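Local coordinates for protein AlkD2 (Streptococcus mutans, PDB 6M9M) that is of unknown function but belongs by fold to the HEAT-like repeat family of DNA glycosylases and binds inosine-5'-monophosphate, at residues Gln25-Asp30 with Val59-Tyr64; Gln53-Ala58 with Trp85-Val90; Val79-Asn84 with Ser117-Thr122. All coordinates share one frame; numbering follows the deposited sequence. Where two conformers were deposited one is given.

Contact 1: residues Gln25-Asp30 with Val59-Tyr64; sequences QRALTD and VFLFGY
On the same helix as A27, the small residue that packs against F60, L61 and Y64, the carboxylate oxygen OD2 of D30 is gripped by two hydroxyls, those of Y5 and Y57. This polar grip sits beside an otherwise apolar contact. The methyl of A27 meets the second helix head-on, with A27 CB 3.6 Å from F60 CB, and a small residue here is consistent with the close approach of the backbones, the CA atoms of A27 and L61 being 5.6 Å apart. From one flank L61 brings its CD2 branch in over the backbone, to 3.4 Å from A27 O. From another comes the Y64 ring, whose CE2 reaches within 3.6 Å of L28 N. L28 holds CG anti to its own nitrogen (chi1 -174°), and its CD1 branch then lies above the Y64 ring in a CH-pi contact, 4.3 Å from the ring centroid and 17° off the normal. The side chains of L28 and Y64 cross nearly at right angles. F60 O lies 3.2 Å above the opposite face of that ring, so a methyl lies over one face and a carbonyl oxygen over the other, each toward the rim. With segment axes 8.8 Å apart at closest approach and crossing at -43°, helices 21-32 and 52-65 pack through A27, framed by L61 and the L28-Y64 pair, a close layering of helices that belongs to the HEAT-like repeat fold.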
loop_
_atom_site.group_PDB
_atom_site.type_symbol
_atom_site.label_atom_id
_atom_site.label_comp_id
_atom_site.label_asym_id
_atom_site.label_seq_id
_atom_site.Cartn_x
_atom_site.Cartn_y
_atom_site.Cartn_z
ATOM N N GLN A 25 5.681 -13.146 8.927
ATOM C CA GLN A 25 5.622 -13.746 10.255
ATOM C C GLN A 25 6.920 -13.532 11.025
ATOM O O GLN A 25 6.891 -13.276 12.233
ATOM C CB GLN A 25 5.270 -15.229 10.161
ATOM C CG GLN A 25 5.085 -15.886 11.524
ATOM C CD GLN A 25 4.071 -15.158 12.404
ATOM O OE1 GLN A 25 2.893 -15.048 12.056
ATOM N NE2 GLN A 25 4.534 -14.645 13.542
ATOM N N ARG A 26 8.069 -13.611 10.351
ATOM C CA ARG A 26 9.328 -13.345 11.042
ATOM C C ARG A 26 9.385 -11.901 11.529
ATOM O O ARG A 26 9.796 -11.637 12.664
ATOM C CB ARG A 26 10.499 -13.645 10.109
ATOM C CG ARG A 26 11.842 -13.749 10.812
ATOM C CD ARG A 26 12.019 -15.089 11.559
ATOM N NE ARG A 26 13.423 -15.274 11.896
ATOM C CZ ARG A 26 14.314 -15.887 11.123
ATOM N NH1 ARG A 26 13.951 -16.422 9.965
ATOM N NH2 ARG A 26 15.572 -15.982 11.530
ATOM N N ALA A 27 8.973 -10.947 10.688
ATOM C CA ALA A 27 8.948 -9.553 11.107
ATOM C C ALA A 27 8.019 -9.346 12.300
ATOM O O ALA A 27 8.367 -8.632 13.253
ATOM C CB ALA A 27 8.521 -8.672 9.934
ATOM N N LEU A 28 6.824 -9.941 12.270
ATOM C CA LEU A 28 5.896 -9.774 13.384
ATOM C C LEU A 28 6.501 -10.298 14.680
ATOM O O LEU A 28 6.421 -9.640 15.721
ATOM C CB LEU A 28 4.571 -10.458 13.075
ATOM C CG LEU A 28 3.476 -10.215 14.124
ATOM C CD1 LEU A 28 3.250 -8.731 14.412
ATOM C CD2 LEU A 28 2.199 -10.853 13.614
ATOM N N THR A 29 7.096 -11.496 14.640
ATOM C CA THR A 29 7.737 -12.062 15.821
ATOM C C THR A 29 8.827 -11.145 16.353
ATOM O O THR A 29 8.901 -10.880 17.558
ATOM C CB THR A 29 8.327 -13.429 15.472
ATOM O OG1 THR A 29 7.265 -14.320 15.118
ATOM C CG2 THR A 29 9.103 -14.009 16.651
ATOM N N ASP A 30 9.688 -10.655 15.465
ATOM C CA ASP A 30 10.812 -9.838 15.916
ATOM C C ASP A 30 10.341 -8.490 16.450
ATOM O O ASP A 30 10.882 -7.987 17.438
ATOM C CB ASP A 30 11.818 -9.674 14.775
ATOM C CG ASP A 30 12.523 -10.979 14.412
ATOM O OD1 ASP A 30 12.502 -11.931 15.228
ATOM O OD2 ASP A 30 13.111 -11.042 13.311
ATOM N N VAL A 59 10.469 -4.052 5.293
ATOM C CA VAL A 59 9.313 -3.193 5.048
ATOM C C VAL A 59 8.133 -3.602 5.919
ATOM O O VAL A 59 7.380 -2.740 6.390
ATOM C CB VAL A 59 8.993 -3.114 3.547
ATOM C CG1 VAL A 59 7.768 -2.262 3.297
ATOM C CG2 VAL A 59 10.202 -2.546 2.789
ATOM N N PHE A 60 7.951 -4.904 6.172
ATOM C CA PHE A 60 6.961 -5.290 7.176
ATOM C C PHE A 60 7.300 -4.661 8.530
ATOM O O PHE A 60 6.413 -4.163 9.235
ATOM C CB PHE A 60 6.826 -6.819 7.301
ATOM C CG PHE A 60 6.021 -7.468 6.196
ATOM C CD1 PHE A 60 4.680 -7.162 6.032
ATOM C CD2 PHE A 60 6.590 -8.407 5.352
ATOM C CE1 PHE A 60 3.931 -7.764 5.023
ATOM C CE2 PHE A 60 5.843 -9.013 4.352
ATOM C CZ PHE A 60 4.512 -8.695 4.191
ATOM N N LEU A 61 8.577 -4.700 8.932
ATOM C CA LEU A 61 8.974 -4.039 10.176
ATOM C C LEU A 61 8.647 -2.548 10.158
ATOM O O LEU A 61 8.121 -2.008 11.135
ATOM C CB LEU A 61 10.457 -4.244 10.464
ATOM C CG LEU A 61 10.938 -5.616 10.929
ATOM C CD1 LEU A 61 12.454 -5.536 11.154
ATOM C CD2 LEU A 61 10.224 -6.044 12.190
ATOM N N PHE A 62 8.957 -1.860 9.054
ATOM C CA PHE A 62 8.625 -0.447 8.963
ATOM C C PHE A 62 7.129 -0.235 9.211
ATOM O O PHE A 62 6.734 0.681 9.932
ATOM C CB PHE A 62 8.990 0.138 7.591
ATOM C CG PHE A 62 10.478 0.263 7.308
ATOM C CD1 PHE A 62 11.414 0.573 8.302
ATOM C CD2 PHE A 62 10.940 0.114 6.005
ATOM C CE1 PHE A 62 12.777 0.715 7.979
ATOM C CE2 PHE A 62 12.276 0.237 5.696
ATOM C CZ PHE A 62 13.199 0.530 6.676
ATOM N N GLY A 63 6.278 -1.071 8.599
ATOM C CA GLY A 63 4.853 -0.974 8.855
ATOM C C GLY A 63 4.504 -1.059 10.326
ATOM O O GLY A 63 3.711 -0.265 10.848
ATOM N N TYR A 64 5.087 -2.037 11.029
ATOM C CA TYR A 64 4.802 -2.171 12.455
ATOM C C TYR A 64 5.323 -0.984 13.265
ATOM O O TYR A 64 4.768 -0.668 14.324
ATOM C CB TYR A 64 5.388 -3.481 13.001
ATOM C CG TYR A 64 4.919 -4.717 12.269
ATOM C CD1 TYR A 64 3.602 -4.874 11.880
ATOM C CD2 TYR A 64 5.821 -5.706 11.915
ATOM C CE1 TYR A 64 3.200 -5.992 11.152
ATOM C CE2 TYR A 64 5.433 -6.825 11.226
ATOM C CZ TYR A 64 4.133 -6.975 10.838
ATOM O OH TYR A 64 3.793 -8.101 10.126
#

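Contact 2: residues Gln53-Ala58 with Trp85-Val90; sequences QVRMYA and WRVQEV. With IMP (inosinic acid), chain B.
M56 runs out from helix 52-65 at about a right angle to V90 and at a slant to V87 and R86, so that one flexible chain serves three partners. Its CG touches two valine branches, 3.9 Å from V90 CG2 and 4.0 Å from V87 CG2. A bend at chi3 (55°) then turns the end back, and M56 CE also packs on V90 CG2, while SD rests against R86 CB. The other branch of V90 comes over the backbone, with its CG1 3.5 Å from M56 O. R55 meets V87 CG2 with its CB, and its guanidinium passes the same methyl obliquely while NE makes a salt bridge to D82. Such side-by-side packing of helices whose contacting segments run nearly parallel, 11° between their directions, is consistent with the layered helix packing of HEAT-like repeat proteins, and in this protein the start of helix 85-102 contributes W85 and R86 to the IMP pocket. There R86, extended from CG to NE, grips the phosphate edge-on: NH1 donates to IMP O3P (2.7 Å) and NH2 to IMP O2P (3.0 Å), both bonds nearly straight, with phosphorus in the guanidinium plane. W85 CH2 lies 3.5 Å above that plane. The indole itself is sandwiched, the hypoxanthine over one face with IMP C5 3.4 Å above its centre, and R86 CG over the other. H18 ND1 and G19 N also bond to IMP.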
loop_
_atom_site.group_PDB
_atom_site.type_symbol
_atom_site.label_atom_id
_atom_site.label_comp_id
_atom_site.label_asym_id
_atom_site.label_seq_id
_atom_site.Cartn_x
_atom_site.Cartn_y
_atom_site.Cartn_z
ATOM N N GLN A 53 14.062 -10.403 -0.572
ATOM C CA GLN A 53 13.198 -10.987 0.443
ATOM C C GLN A 53 13.501 -10.440 1.834
ATOM O O GLN A 53 12.592 -10.318 2.660
ATOM C CB GLN A 53 13.321 -12.513 0.423
ATOM C CG GLN A 53 12.907 -13.188 -0.888
ATOM C CD GLN A 53 14.063 -13.412 -1.846
ATOM O OE1 GLN A 53 15.050 -12.679 -1.822
ATOM N NE2 GLN A 53 13.934 -14.418 -2.713
ATOM N N VAL A 54 14.764 -10.102 2.114
ATOM C CA VAL A 54 15.110 -9.460 3.381
ATOM C C VAL A 54 14.610 -8.017 3.404
ATOM O O VAL A 54 14.160 -7.525 4.443
ATOM C CB VAL A 54 16.620 -9.587 3.646
ATOM C CG1 VAL A 54 17.031 -8.819 4.891
ATOM C CG2 VAL A 54 16.996 -11.050 3.806
ATOM N N ARG A 55 14.624 -7.336 2.252
ATOM C CA ARG A 55 13.996 -6.023 2.197
ATOM C C ARG A 55 12.490 -6.113 2.430
ATOM O O ARG A 55 11.913 -5.226 3.061
ATOM C CB ARG A 55 14.310 -5.318 0.879
ATOM C CG ARG A 55 15.795 -5.118 0.634
ATOM C CD ARG A 55 16.071 -3.968 -0.294
ATOM N NE ARG A 55 15.434 -4.078 -1.606
ATOM C CZ ARG A 55 15.919 -4.794 -2.614
ATOM N NH1 ARG A 55 17.030 -5.508 -2.461
ATOM N NH2 ARG A 55 15.292 -4.806 -3.778
ATOM N N MET A 56 11.840 -7.176 1.943
ATOM C CA MET A 56 10.426 -7.389 2.256
ATOM C C MET A 56 10.206 -7.471 3.760
ATOM O O MET A 56 9.326 -6.799 4.307
ATOM C CB MET A 56 9.921 -8.659 1.573
ATOM C CG MET A 56 9.777 -8.578 0.058
ATOM S SD MET A 56 9.463 -10.167 -0.741
ATOM C CE MET A 56 8.012 -10.711 0.138
ATOM N N TYR A 57 10.997 -8.304 4.438
ATOM C CA TYR A 57 10.977 -8.389 5.900
ATOM C C TYR A 57 11.121 -7.008 6.534
ATOM O O TYR A 57 10.373 -6.641 7.446
ATOM C CB TYR A 57 12.096 -9.347 6.329
ATOM C CG TYR A 57 12.508 -9.266 7.773
ATOM C CD1 TYR A 57 13.493 -8.387 8.169
ATOM C CD2 TYR A 57 11.909 -10.061 8.745
ATOM C CE1 TYR A 57 13.895 -8.299 9.481
ATOM C CE2 TYR A 57 12.310 -9.983 10.073
ATOM C CZ TYR A 57 13.296 -9.084 10.434
ATOM O OH TYR A 57 13.731 -8.963 11.731
ATOM N N ALA A 58 12.088 -6.224 6.049
ATOM C CA ALA A 58 12.339 -4.902 6.610
ATOM C C ALA A 58 11.140 -3.982 6.445
ATOM O O ALA A 58 10.845 -3.175 7.338
ATOM C CB ALA A 58 13.560 -4.277 5.937
ATOM N N TRP A 85 9.324 -5.445 -7.570
ATOM C CA TRP A 85 7.877 -5.317 -7.475
ATOM C C TRP A 85 7.319 -6.040 -6.260
ATOM O O TRP A 85 6.257 -5.651 -5.761
ATOM C CB TRP A 85 7.202 -5.765 -8.777
ATOM C CG TRP A 85 7.256 -7.230 -9.076
ATOM C CD1 TRP A 85 8.148 -7.875 -9.883
ATOM C CD2 TRP A 85 6.360 -8.241 -8.582
ATOM N NE1 TRP A 85 7.865 -9.216 -9.920
ATOM C CE2 TRP A 85 6.776 -9.470 -9.132
ATOM C CE3 TRP A 85 5.243 -8.224 -7.735
ATOM C CZ2 TRP A 85 6.120 -10.670 -8.864
ATOM C CZ3 TRP A 85 4.601 -9.421 -7.464
ATOM C CH2 TRP A 85 5.042 -10.624 -8.024
ATOM N N ARG A 86 7.985 -7.096 -5.779
ATOM C CA ARG A 86 7.503 -7.783 -4.577
ATOM C C ARG A 86 7.692 -6.911 -3.343
ATOM O O ARG A 86 6.847 -6.909 -2.445
ATOM C CB ARG A 86 8.183 -9.139 -4.432
ATOM C CG ARG A 86 7.741 -10.105 -5.519
ATOM C CD ARG A 86 8.498 -11.433 -5.458
ATOM N NE ARG A 86 8.052 -12.369 -6.498
ATOM C CZ ARG A 86 6.952 -13.107 -6.429
ATOM N NH1 ARG A 86 6.179 -13.071 -5.356
ATOM N NH2 ARG A 86 6.624 -13.894 -7.438
ATOM N N VAL A 87 8.791 -6.156 -3.281
ATOM C CA VAL A 87 8.959 -5.178 -2.205
ATOM C C VAL A 87 7.874 -4.111 -2.293
ATOM O O VAL A 87 7.321 -3.689 -1.272
ATOM C CB VAL A 87 10.372 -4.566 -2.217
ATOM C CG1 VAL A 87 10.494 -3.505 -1.134
ATOM C CG2 VAL A 87 11.449 -5.641 -2.039
ATOM N N GLN A 88 7.546 -3.665 -3.513
ATOM C CA GLN A 88 6.457 -2.694 -3.669
ATOM C C GLN A 88 5.130 -3.235 -3.134
ATOM O O GLN A 88 4.358 -2.494 -2.520
ATOM C CB GLN A 88 6.311 -2.253 -5.119
ATOM C CG GLN A 88 7.480 -1.464 -5.642
ATOM C CD GLN A 88 7.576 -0.060 -5.079
ATOM O OE1 GLN A 88 6.614 0.477 -4.528
ATOM N NE2 GLN A 88 8.734 0.561 -5.249
ATOM N N GLU A 89 4.849 -4.523 -3.345
ATOM C CA GLU A 89 3.628 -5.078 -2.777
ATOM C C GLU A 89 3.657 -5.032 -1.255
ATOM O O GLU A 89 2.642 -4.745 -0.621
ATOM C CB GLU A 89 3.408 -6.513 -3.245
ATOM C CG GLU A 89 3.130 -6.655 -4.735
ATOM C CD GLU A 89 1.839 -5.964 -5.206
ATOM O OE1 GLU A 89 0.955 -5.620 -4.383
ATOM O OE2 GLU A 89 1.710 -5.736 -6.420
ATOM N N VAL A 90 4.817 -5.281 -0.646
ATOM C CA VAL A 90 4.911 -5.189 0.810
ATOM C C VAL A 90 4.741 -3.748 1.273
ATOM O O VAL A 90 4.140 -3.502 2.317
ATOM C CB VAL A 90 6.203 -5.838 1.332
ATOM C CG1 VAL A 90 6.289 -5.700 2.846
ATOM C CG2 VAL A 90 6.205 -7.313 0.961
HETATM P P IMP B . 3.074 -15.068 -6.196
HETATM O O1P IMP B . 2.395 -16.358 -5.788
HETATM O O2P IMP B . 4.045 -15.323 -7.321
HETATM O O3P IMP B . 3.866 -14.482 -4.941
HETATM O "O5'" IMP B . 1.937 -14.078 -6.682
HETATM C "C5'" IMP B . 2.237 -12.748 -7.080
HETATM C "C4'" IMP B . 1.450 -12.397 -8.312
HETATM O "O4'" IMP B . 1.527 -11.122 -8.586
HETATM C "C3'" IMP B . 2.073 -13.191 -9.616
HETATM O "O3'" IMP B . 0.967 -13.668 -10.495
HETATM C "C2'" IMP B . 2.766 -12.345 -10.228
HETATM O "O2'" IMP B . 2.870 -12.741 -11.676
HETATM C "C1'" IMP B . 1.931 -11.013 -10.062
HETATM N N9 IMP B . 2.505 -9.846 -10.266
HETATM C C8 IMP B . 2.169 -8.587 -9.891
HETATM N N7 IMP B . 3.087 -7.738 -10.408
HETATM C C5 IMP B . 3.987 -8.463 -11.121
HETATM C C6 IMP B . 5.118 -8.056 -11.843
HETATM O O6 IMP B . 5.437 -6.637 -11.872
HETATM N N1 IMP B . 5.866 -8.955 -12.470
HETATM C C2 IMP B . 5.522 -10.281 -12.408
HETATM N N3 IMP B . 4.409 -10.676 -11.699
HETATM C C4 IMP B . 3.633 -9.776 -11.051
#

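Contact 3: residues Val79-Asn84 with Ser117-Thr122; sequences VSKDNN and SSNLHT
S80 gives up more surface here than any other residue, and it does so by packing against the start of helix 120-129, where it meets the N-cap residue N119 and then H121 and T122. Its carbonyl oxygen faces H121, with S80 O 3.2 Å from H121 CB. N119 ND2 donates a weak bond to the same oxygen (3.4 Å, bent to 131°), and Q88 NE2 of the neighbouring helix supplies another hydrogen bond. The S80 side chain lies against T122, S80 CB standing 3.4 Å from T122 OG1. Both hydroxyls find their partner in R76 O, a carbonyl in the last turns of helix 69-79, so the serine and the threonine are joined through a shared acceptor.

In this HEAT-like repeat fold the contact lies among the loops at helix ends, joining the turn after helix 69-79 to the start of helix 120-129.

N119, CG anti to its backbone nitrogen (chi1 -171°), divides its amide between two tasks. While ND2 reaches across to S80, OD1 caps the start of helix 120-129, accepting from H121 N at 2.8 Å from a direction tilted out of the carbonyl plane. That oxygen also receives H121 ND1 at 3.0 Å, on a lone pair in the carbonyl plane and close to the plane of the imidazole. Two bonds thus grip OD1, and the second probably helps to set the rotation of the ring, over whose centre L120 CD1 packs.

In 79-84, V79 to D82 form a type I beta turn, and D82 OD1 then closes an Asx turn by accepting from N84 N (3.0 Å). N84 OD1 in turn caps helix 85-102 by accepting from V87 N.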
loop_
_atom_site.group_PDB
_atom_site.type_symbol
_atom_site.label_atom_id
_atom_site.label_comp_id
_atom_site.label_asym_id
_atom_site.label_seq_id
_atom_site.Cartn_x
_atom_site.Cartn_y
_atom_site.Cartn_z
ATOM N N VAL A 79 11.437 3.746 0.423
ATOM C CA VAL A 79 11.025 2.401 0.024
ATOM C C VAL A 79 10.310 2.461 -1.323
ATOM O O VAL A 79 10.390 1.521 -2.128
ATOM C CB VAL A 79 10.169 1.738 1.122
ATOM C CG1 VAL A 79 9.707 0.367 0.652
ATOM C CG2 VAL A 79 10.958 1.631 2.423
ATOM N N SER A 80 9.579 3.551 -1.580
ATOM C CA SER A 80 8.885 3.733 -2.839
ATOM C C SER A 80 9.809 3.751 -4.048
ATOM O O SER A 80 9.304 3.577 -5.162
ATOM C CB SER A 80 8.084 5.024 -2.773
ATOM O OG SER A 80 8.952 6.102 -2.487
ATOM N N LYS A 81 11.128 3.908 -3.865
ATOM C CA LYS A 81 12.096 3.826 -4.960
ATOM C C LYS A 81 12.528 2.395 -5.280
ATOM O O LYS A 81 13.273 2.185 -6.241
ATOM C CB LYS A 81 13.343 4.661 -4.638
ATOM C CG LYS A 81 13.078 6.138 -4.460
ATOM C CD LYS A 81 14.327 6.826 -3.866
ATOM C CE LYS A 81 14.136 8.313 -3.742
ATOM N NZ LYS A 81 15.258 8.934 -3.018
ATOM N N ASP A 82 12.094 1.403 -4.514
ATOM C CA ASP A 82 12.613 0.051 -4.690
ATOM C C ASP A 82 12.295 -0.467 -6.085
ATOM O O ASP A 82 11.161 -0.345 -6.557
ATOM C CB ASP A 82 12.005 -0.862 -3.619
ATOM C CG ASP A 82 12.874 -2.061 -3.325
ATOM O OD1 ASP A 82 12.982 -2.941 -4.206
ATOM O OD2 ASP A 82 13.462 -2.104 -2.224
ATOM N N ASN A 83 13.300 -1.054 -6.740
ATOM C CA ASN A 83 13.117 -1.578 -8.091
ATOM C C ASN A 83 12.534 -2.980 -8.129
ATOM O O ASN A 83 12.373 -3.531 -9.219
ATOM C CB ASN A 83 14.417 -1.497 -8.905
ATOM C CG ASN A 83 15.488 -2.441 -8.427
ATOM O OD1 ASN A 83 15.216 -3.377 -7.686
ATOM N ND2 ASN A 83 16.714 -2.231 -8.902
ATOM N N ASN A 84 12.160 -3.546 -6.997
ATOM C CA ASN A 84 11.612 -4.892 -6.949
ATOM C C ASN A 84 10.110 -4.831 -6.682
ATOM O O ASN A 84 9.675 -4.281 -5.670
ATOM C CB ASN A 84 12.332 -5.715 -5.884
ATOM C CG ASN A 84 11.804 -7.113 -5.792
ATOM O OD1 ASN A 84 10.748 -7.349 -5.207
ATOM N ND2 ASN A 84 12.535 -8.058 -6.382
ATOM N N SER A 117 1.391 12.262 -3.746
ATOM C CA SER A 117 2.842 12.257 -3.788
ATOM C C SER A 117 3.382 12.233 -5.214
ATOM O O SER A 117 2.732 11.770 -6.147
ATOM C CB SER A 117 3.385 11.010 -3.093
ATOM O OG SER A 117 4.731 10.784 -3.480
ATOM N N SER A 118 4.625 12.695 -5.355
ATOM C CA SER A 118 5.279 12.760 -6.654
ATOM C C SER A 118 5.650 11.381 -7.192
ATOM O O SER A 118 5.712 11.200 -8.404
ATOM C CB SER A 118 6.538 13.646 -6.563
ATOM O OG SER A 118 7.469 13.135 -5.597
ATOM N N ASN A 119 5.931 10.410 -6.327
ATOM C CA ASN A 119 6.388 9.094 -6.757
ATOM C C ASN A 119 5.164 8.227 -7.019
ATOM O O ASN A 119 4.341 8.020 -6.125
ATOM C CB ASN A 119 7.313 8.476 -5.705
ATOM C CG ASN A 119 7.993 7.193 -6.174
ATOM O OD1 ASN A 119 7.469 6.418 -6.976
ATOM N ND2 ASN A 119 9.174 6.957 -5.642
ATOM N N LEU A 120 5.042 7.739 -8.248
ATOM C CA LEU A 120 3.926 6.884 -8.601
ATOM C C LEU A 120 3.822 5.668 -7.685
ATOM O O LEU A 120 2.721 5.164 -7.458
ATOM C CB LEU A 120 4.038 6.472 -10.071
ATOM C CG LEU A 120 5.187 5.518 -10.456
ATOM C CD1 LEU A 120 4.791 4.050 -10.300
ATOM C CD2 LEU A 120 5.667 5.781 -11.861
ATOM N N HIS A 121 4.947 5.189 -7.142
ATOM C CA HIS A 121 4.887 4.038 -6.248
ATOM C C HIS A 121 4.266 4.397 -4.907
ATOM O O HIS A 121 3.631 3.548 -4.277
ATOM C CB HIS A 121 6.277 3.447 -6.047
ATOM C CG HIS A 121 6.875 2.883 -7.295
ATOM N ND1 HIS A 121 7.760 3.592 -8.073
ATOM C CD2 HIS A 121 6.682 1.698 -7.925
ATOM C CE1 HIS A 121 8.102 2.862 -9.119
ATOM N NE2 HIS A 121 7.461 1.710 -9.054
ATOM N N THR A 122 4.448 5.635 -4.457
ATOM C CA THR A 122 3.777 6.085 -3.239
ATOM C C THR A 122 2.271 6.138 -3.455
ATOM O O THR A 122 1.495 5.663 -2.621
ATOM C CB THR A 122 4.309 7.470 -2.853
ATOM O OG1 THR A 122 5.743 7.433 -2.741
ATOM C CG2 THR A 122 3.699 7.959 -1.540
#

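In the fold
Contacts 1 and 2 share helix 52-65, which is held by helix 21-32 in the first and by helix 85-102 in the second. Both are buried and apolar across their interfaces, and they meet directly where V59 and F60 pack on V90. Contact 3 is only partly buried and lies among loops and helix starts, where caps, turns and a weak amide bond replace hydrocarbon. It meets contact 2 by polar bonds and by packing, Q88 taking part in both, since its OE1 lies against the CB of H121, but touches contact 1 only by packing of V79 on V59 and F62. Of the three, contact 2 alone includes residues that touch IMP.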